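Local atomic coordinates of 3-oxoacyl-[acyl-carrier-protein] synthase 2 (Rickettsia rickettsii, PDB entry 4JGA), a protein that probably catalyses the condensation of malonyl-acyl carrier protein with a growing acyl chain, the elongating step of bacterial fatty acid synthesis. Residues 97-102 and 166-171; 23-28 and 34-39. One frame throughout, in Å; residues are numbered along the deposited sequence. Where two conformers were deposited one is given.

Contact 1. Residues 97-102 and 166-171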
loop_
_atom_site.group_PDB
_atom_site.type_symbol
_atom_site.label_atom_id
_atom_site.label_comp_id
_atom_site.label_asym_id
_atom_site.label_seq_id
_atom_site.Cartn_x
_atom_site.Cartn_y
_atom_site.Cartn_z
ATOM N N TYR A 97 -9.646 -12.520 7.404
ATOM C CA TYR A 97 -10.819 -11.682 7.316
ATOM C C TYR A 97 -11.014 -11.162 5.882
ATOM O O TYR A 97 -12.127 -11.157 5.366
ATOM C CB TYR A 97 -10.733 -10.500 8.274
ATOM C CG TYR A 97 -10.604 -10.846 9.739
ATOM C CD1 TYR A 97 -11.066 -12.069 10.263
ATOM C CD2 TYR A 97 -10.021 -9.944 10.622
ATOM C CE1 TYR A 97 -10.959 -12.356 11.623
ATOM C CE2 TYR A 97 -9.922 -10.222 11.974
ATOM C CZ TYR A 97 -10.365 -11.426 12.470
ATOM O OH TYR A 97 -10.247 -11.657 13.812
ATOM N N GLY A 98 -9.922 -10.740 5.260
ATOM C CA GLY A 98 -9.918 -10.206 3.888
ATOM C C GLY A 98 -10.392 -11.256 2.887
ATOM O O GLY A 98 -11.221 -10.973 2.039
ATOM N N VAL A 99 -9.872 -12.455 2.988
ATOM C CA VAL A 99 -10.243 -13.522 2.070
ATOM C C VAL A 99 -11.715 -13.886 2.266
ATOM O O VAL A 99 -12.421 -14.109 1.298
ATOM C CB VAL A 99 -9.336 -14.746 2.230
ATOM C CG1 VAL A 99 -9.827 -15.909 1.374
ATOM C CG2 VAL A 99 -7.906 -14.408 1.807
ATOM N N ALA A 100 -12.166 -13.893 3.507
ATOM C CA ALA A 100 -13.559 -14.174 3.786
ATOM C C ALA A 100 -14.492 -13.105 3.161
ATOM O O ALA A 100 -15.473 -13.440 2.492
ATOM C CB ALA A 100 -13.778 -14.296 5.290
ATOM N N ALA A 101 -14.182 -11.829 3.373
ATOM C CA ALA A 101 -15.008 -10.770 2.804
ATOM C C ALA A 101 -14.971 -10.796 1.247
ATOM O O ALA A 101 -15.989 -10.601 0.583
ATOM C CB ALA A 101 -14.595 -9.414 3.342
ATOM N N ALA A 102 -13.813 -11.047 0.676
ATOM C CA ALA A 102 -13.675 -11.069 -0.767
ATOM C C ALA A 102 -14.423 -12.264 -1.364
ATOM O O ALA A 102 -15.014 -12.153 -2.417
ATOM C CB ALA A 102 -12.224 -11.128 -1.157
ATOM N N GLY A 166 -2.823 -11.307 -3.199
ATOM C CA GLY A 166 -2.216 -12.536 -3.718
ATOM C C GLY A 166 -3.131 -13.775 -3.618
ATOM O O GLY A 166 -3.336 -14.477 -4.597
ATOM N N LEU A 167 -3.659 -14.032 -2.422
ATOM C CA LEU A 167 -4.459 -15.219 -2.190
ATOM C C LEU A 167 -5.821 -15.185 -2.871
ATOM O O LEU A 167 -6.273 -16.222 -3.341
ATOM C CB LEU A 167 -4.615 -15.525 -0.695
ATOM C CG LEU A 167 -3.363 -16.116 -0.026
ATOM C CD1 LEU A 167 -3.686 -16.419 1.435
ATOM C CD2 LEU A 167 -2.931 -17.385 -0.716
ATOM N N VAL A 168 -6.452 -14.020 -2.937
ATOM C CA VAL A 168 -7.730 -13.892 -3.617
ATOM C C VAL A 168 -7.459 -14.093 -5.096
ATOM O O VAL A 168 -8.217 -14.774 -5.767
ATOM C CB VAL A 168 -8.393 -12.547 -3.349
ATOM C CG1 VAL A 168 -9.690 -12.370 -4.140
ATOM C CG2 VAL A 168 -8.682 -12.407 -1.858
ATOM N N SER A 169 -6.345 -13.554 -5.597
ATOM C CA SER A 169 -5.987 -13.742 -7.002
ATOM C C SER A 169 -5.829 -15.227 -7.323
ATOM O O SER A 169 -6.314 -15.726 -8.333
ATOM C CB SER A 169 -4.693 -12.960 -7.324
ATOM O OG SER A 169 -4.084 -13.372 -8.546
ATOM N N ILE A 170 -5.129 -15.929 -6.454
ATOM C CA ILE A 170 -4.912 -17.354 -6.646
ATOM C C ILE A 170 -6.228 -18.127 -6.575
ATOM O O ILE A 170 -6.473 -18.984 -7.367
ATOM C CB ILE A 170 -3.923 -17.889 -5.618
ATOM C CG1 ILE A 170 -2.529 -17.296 -5.917
ATOM C CG2 ILE A 170 -3.918 -19.452 -5.606
ATOM C CD1 ILE A 170 -1.556 -17.433 -4.752
ATOM N N LYS A 171 -7.070 -17.786 -5.610
ATOM C CA LYS A 171 -8.304 -18.473 -5.430
ATOM C C LYS A 171 -9.130 -18.427 -6.695
ATOM O O LYS A 171 -9.691 -19.451 -7.084
ATOM C CB LYS A 171 -9.114 -17.840 -4.291
ATOM C CG LYS A 171 -10.380 -18.631 -3.958
ATOM C CD LYS A 171 -10.922 -18.314 -2.554
ATOM C CE LYS A 171 -12.148 -19.171 -2.236
ATOM N NZ LYS A 171 -12.678 -18.828 -0.880
#
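Ala102 and Val99, on one side of helix 93-109, meet Val168 and Leu167 of helix 163-172 in a small, wholly apolar helix-helix contact of the thiolase fold. The short segments approach to 10.0 Å between axes and cross at -40°, with their N-to-C directions closer to parallel than antiparallel. Val168 does most of the work from its side: its fork straddles the single methyl of Ala102, with CG2 at 3.8 Å from Ala102 CB and CG1 a little further, at 4.1 Å from Ala102 CB. That follows from a chi1 of 176°, which sets CG1 opposite the backbone N and CG2 opposite the carbonyl carbon. Val168 CG2 lies 4.2 Å from Val99 CG2. The same Val99 methyl lies 4.3 Å from Leu167 CB, so it touches two successive residues of the partner helix.

Further out, both helices lean on the large sheet. Ala101 and Ala102 rest on Val260 of strand 257-265, and Val168 on Leu124 and Leu126 of strand 122-127. Helix 163-172 also reaches the dimer interface, where Leu167 packs on Met292 of the second subunit and Ile170 on His291 of the second subunit. A polar group works at the margin: Lys171 runs almost fully extended past the apolar patch, CG opposite the backbone N (chi1 -174°), and its NZ bonds to Phe79 O and to Thr103 OG1, the same hydroxyl that is hydrogen-bonded to Val99 O.

Contact 2. Residues 23-28 and 34-39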
loop_
_atom_site.group_PDB
_atom_site.type_symbol
_atom_site.label_atom_id
_atom_site.label_comp_id
_atom_site.label_asym_id
_atom_site.label_seq_id
_atom_site.Cartn_x
_atom_site.Cartn_y
_atom_site.Cartn_z
ATOM N N LEU A 23 -20.833 -7.373 -2.643
ATOM C CA LEU A 23 -20.510 -6.901 -1.297
ATOM C C LEU A 23 -20.098 -8.052 -0.403
ATOM O O LEU A 23 -20.658 -9.157 -0.484
ATOM C CB LEU A 23 -21.678 -6.205 -0.631
ATOM C CG LEU A 23 -22.470 -5.166 -1.438
ATOM C CD1 LEU A 23 -23.701 -4.727 -0.654
ATOM C CD2 LEU A 23 -21.598 -3.956 -1.790
ATOM N N GLY A 24 -19.091 -7.787 0.438
ATOM C CA GLY A 24 -18.573 -8.763 1.410
ATOM C C GLY A 24 -18.180 -8.097 2.717
ATOM O O GLY A 24 -17.494 -7.052 2.702
ATOM N N LEU A 25 -18.583 -8.701 3.843
ATOM C CA LEU A 25 -18.326 -8.123 5.167
ATOM C C LEU A 25 -17.996 -9.158 6.221
ATOM O O LEU A 25 -18.658 -10.189 6.317
ATOM C CB LEU A 25 -19.549 -7.327 5.655
ATOM C CG LEU A 25 -19.757 -5.947 5.103
ATOM C CD1 LEU A 25 -21.111 -5.418 5.576
ATOM C CD2 LEU A 25 -18.643 -4.988 5.515
ATOM N N VAL A 26 -16.968 -8.866 7.017
ATOM C CA VAL A 26 -16.729 -9.522 8.301
ATOM C C VAL A 26 -16.544 -8.414 9.325
ATOM O O VAL A 26 -15.582 -7.642 9.240
ATOM C CB VAL A 26 -15.487 -10.411 8.299
ATOM C CG1 VAL A 26 -15.284 -11.057 9.661
ATOM C CG2 VAL A 26 -15.644 -11.490 7.236
ATOM N N THR A 27 -17.491 -8.304 10.250
ATOM C CA THR A 27 -17.498 -7.182 11.195
ATOM C C THR A 27 -17.819 -7.648 12.622
ATOM O O THR A 27 -18.246 -8.774 12.833
ATOM C CB THR A 27 -18.524 -6.096 10.795
ATOM O OG1 THR A 27 -19.840 -6.507 11.178
ATOM C CG2 THR A 27 -18.450 -5.764 9.278
ATOM N N PRO A 28 -17.576 -6.792 13.606
ATOM C CA PRO A 28 -17.912 -7.113 14.967
ATOM C C PRO A 28 -19.435 -7.323 15.222
ATOM O O PRO A 28 -19.804 -7.766 16.299
ATOM C CB PRO A 28 -17.422 -5.895 15.735
ATOM C CG PRO A 28 -16.278 -5.420 14.950
ATOM C CD PRO A 28 -16.712 -5.605 13.532
ATOM N N ASN A 34 -25.445 -9.738 5.432
ATOM C CA ASN A 34 -26.842 -9.695 5.888
ATOM C C ASN A 34 -26.938 -9.574 7.380
ATOM O O ASN A 34 -27.698 -8.776 7.877
ATOM C CB ASN A 34 -27.596 -10.936 5.465
ATOM C CG ASN A 34 -27.893 -10.949 3.999
ATOM O OD1 ASN A 34 -27.936 -9.907 3.330
ATOM N ND2 ASN A 34 -28.093 -12.135 3.473
ATOM N N SER A 35 -26.155 -10.358 8.095
ATOM C CA SER A 35 -26.193 -10.299 9.544
ATOM C C SER A 35 -25.612 -8.952 10.027
ATOM O O SER A 35 -26.187 -8.343 10.922
ATOM C CB SER A 35 -25.462 -11.495 10.158
ATOM O OG SER A 35 -24.097 -11.495 9.774
ATOM N N SER A 36 -24.495 -8.493 9.438
ATOM C CA SER A 36 -23.889 -7.222 9.849
ATOM C C SER A 36 -24.887 -6.058 9.682
ATOM O O SER A 36 -25.050 -5.232 10.574
ATOM C CB SER A 36 -22.607 -6.908 9.057
ATOM O OG SER A 36 -21.586 -7.853 9.264
ATOM N N TRP A 37 -25.544 -6.004 8.521
ATOM C CA TRP A 37 -26.401 -4.870 8.166
ATOM C C TRP A 37 -27.666 -4.883 9.006
ATOM O O TRP A 37 -28.070 -3.832 9.486
ATOM C CB TRP A 37 -26.709 -4.870 6.669
ATOM C CG TRP A 37 -27.564 -3.763 6.204
ATOM C CD1 TRP A 37 -28.788 -3.868 5.584
ATOM C CD2 TRP A 37 -27.297 -2.368 6.326
ATOM N NE1 TRP A 37 -29.282 -2.623 5.324
ATOM C CE2 TRP A 37 -28.388 -1.684 5.765
ATOM C CE3 TRP A 37 -26.228 -1.631 6.845
ATOM C CZ2 TRP A 37 -28.436 -0.287 5.699
ATOM C CZ3 TRP A 37 -26.278 -0.269 6.793
ATOM C CH2 TRP A 37 -27.368 0.401 6.234
ATOM N N LYS A 38 -28.270 -6.060 9.227
ATOM C CA LYS A 38 -29.411 -6.131 10.152
ATOM C C LYS A 38 -29.018 -5.570 11.523
ATOM O O LYS A 38 -29.756 -4.774 12.107
ATOM C CB LYS A 38 -30.001 -7.556 10.294
ATOM N N ASN A 39 -27.867 -5.986 12.047
ATOM C CA ASN A 39 -27.440 -5.507 13.369
ATOM C C ASN A 39 -27.120 -4.024 13.439
ATOM O O ASN A 39 -27.476 -3.354 14.427
ATOM C CB ASN A 39 -26.282 -6.339 13.910
ATOM C CG ASN A 39 -26.758 -7.684 14.416
ATOM O OD1 ASN A 39 -27.894 -7.818 14.853
ATOM N ND2 ASN A 39 -25.911 -8.670 14.346
#
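Leu25 and Thr27 meet Ser36 with no flat group between them. The nearest one on the helix, the indole of Trp37, leads away from the strand: it packs on Leu378 of helix 368-382, and NE1 at its edge is hydrogen-bonded to Asp382 OD2. What remains is a strand-to-helix connection in the thiolase fold, where strand 18-26 runs out at Val26 and a short loop carries the chain into helix 33-41.

Ser36 stands at the centre. Its CB touches both neighbours, with Ser36 CB 4.1 Å from Leu25 CD1 and 3.5 Å from Thr27 OG1, while its OG takes a hydrogen bond from Thr27 OG1 at 2.9 Å. Thr27 has OG1 between its backbone N and carbonyl carbon (chi1 79°), so the hydroxyl leads the side chain toward the helix; Thr27 CG2 stays 3.8 Å from Ser36 OG. Leu25 also packs on Ile374 and Phe375 of helix 368-382 and on Val33.

Both hydroxyls are buried, and both have a second partner. With chi1 at -63°, Ser36 OG swings back beside its own N and is bonded to Asn32 O, one turn earlier; Thr27 OG1 is bonded to Val29 N. Since Asn32 O can only accept and Val29 N only donate, the chain of bonds runs one way, from Val29 N through the two hydroxyls to Asn32 O, and probably helps hold the connection between strand and helix.

How the contacts relate
From the N terminus, strand 18-26 comes first, and contact 2 closes the short loop that leads from it into helix 33-41. The chain then travels on to helix 93-109, and contact 1 closes the much longer excursion to helix 163-172. The two closures follow in series, neither nesting nor crossing, with centres about 17 Å apart. They still touch, because strand 18-26 has helix 33-41 against one face and helix 93-109 against the other: Ala101 CB lies 3.8 Å from Gly24 O, and Ala100 CB 3.9 Å from Val26 CG2. Glu104 and Asp108, further along helix 93-109, add hydrogen bonds to Leu25 N and Leu23 N.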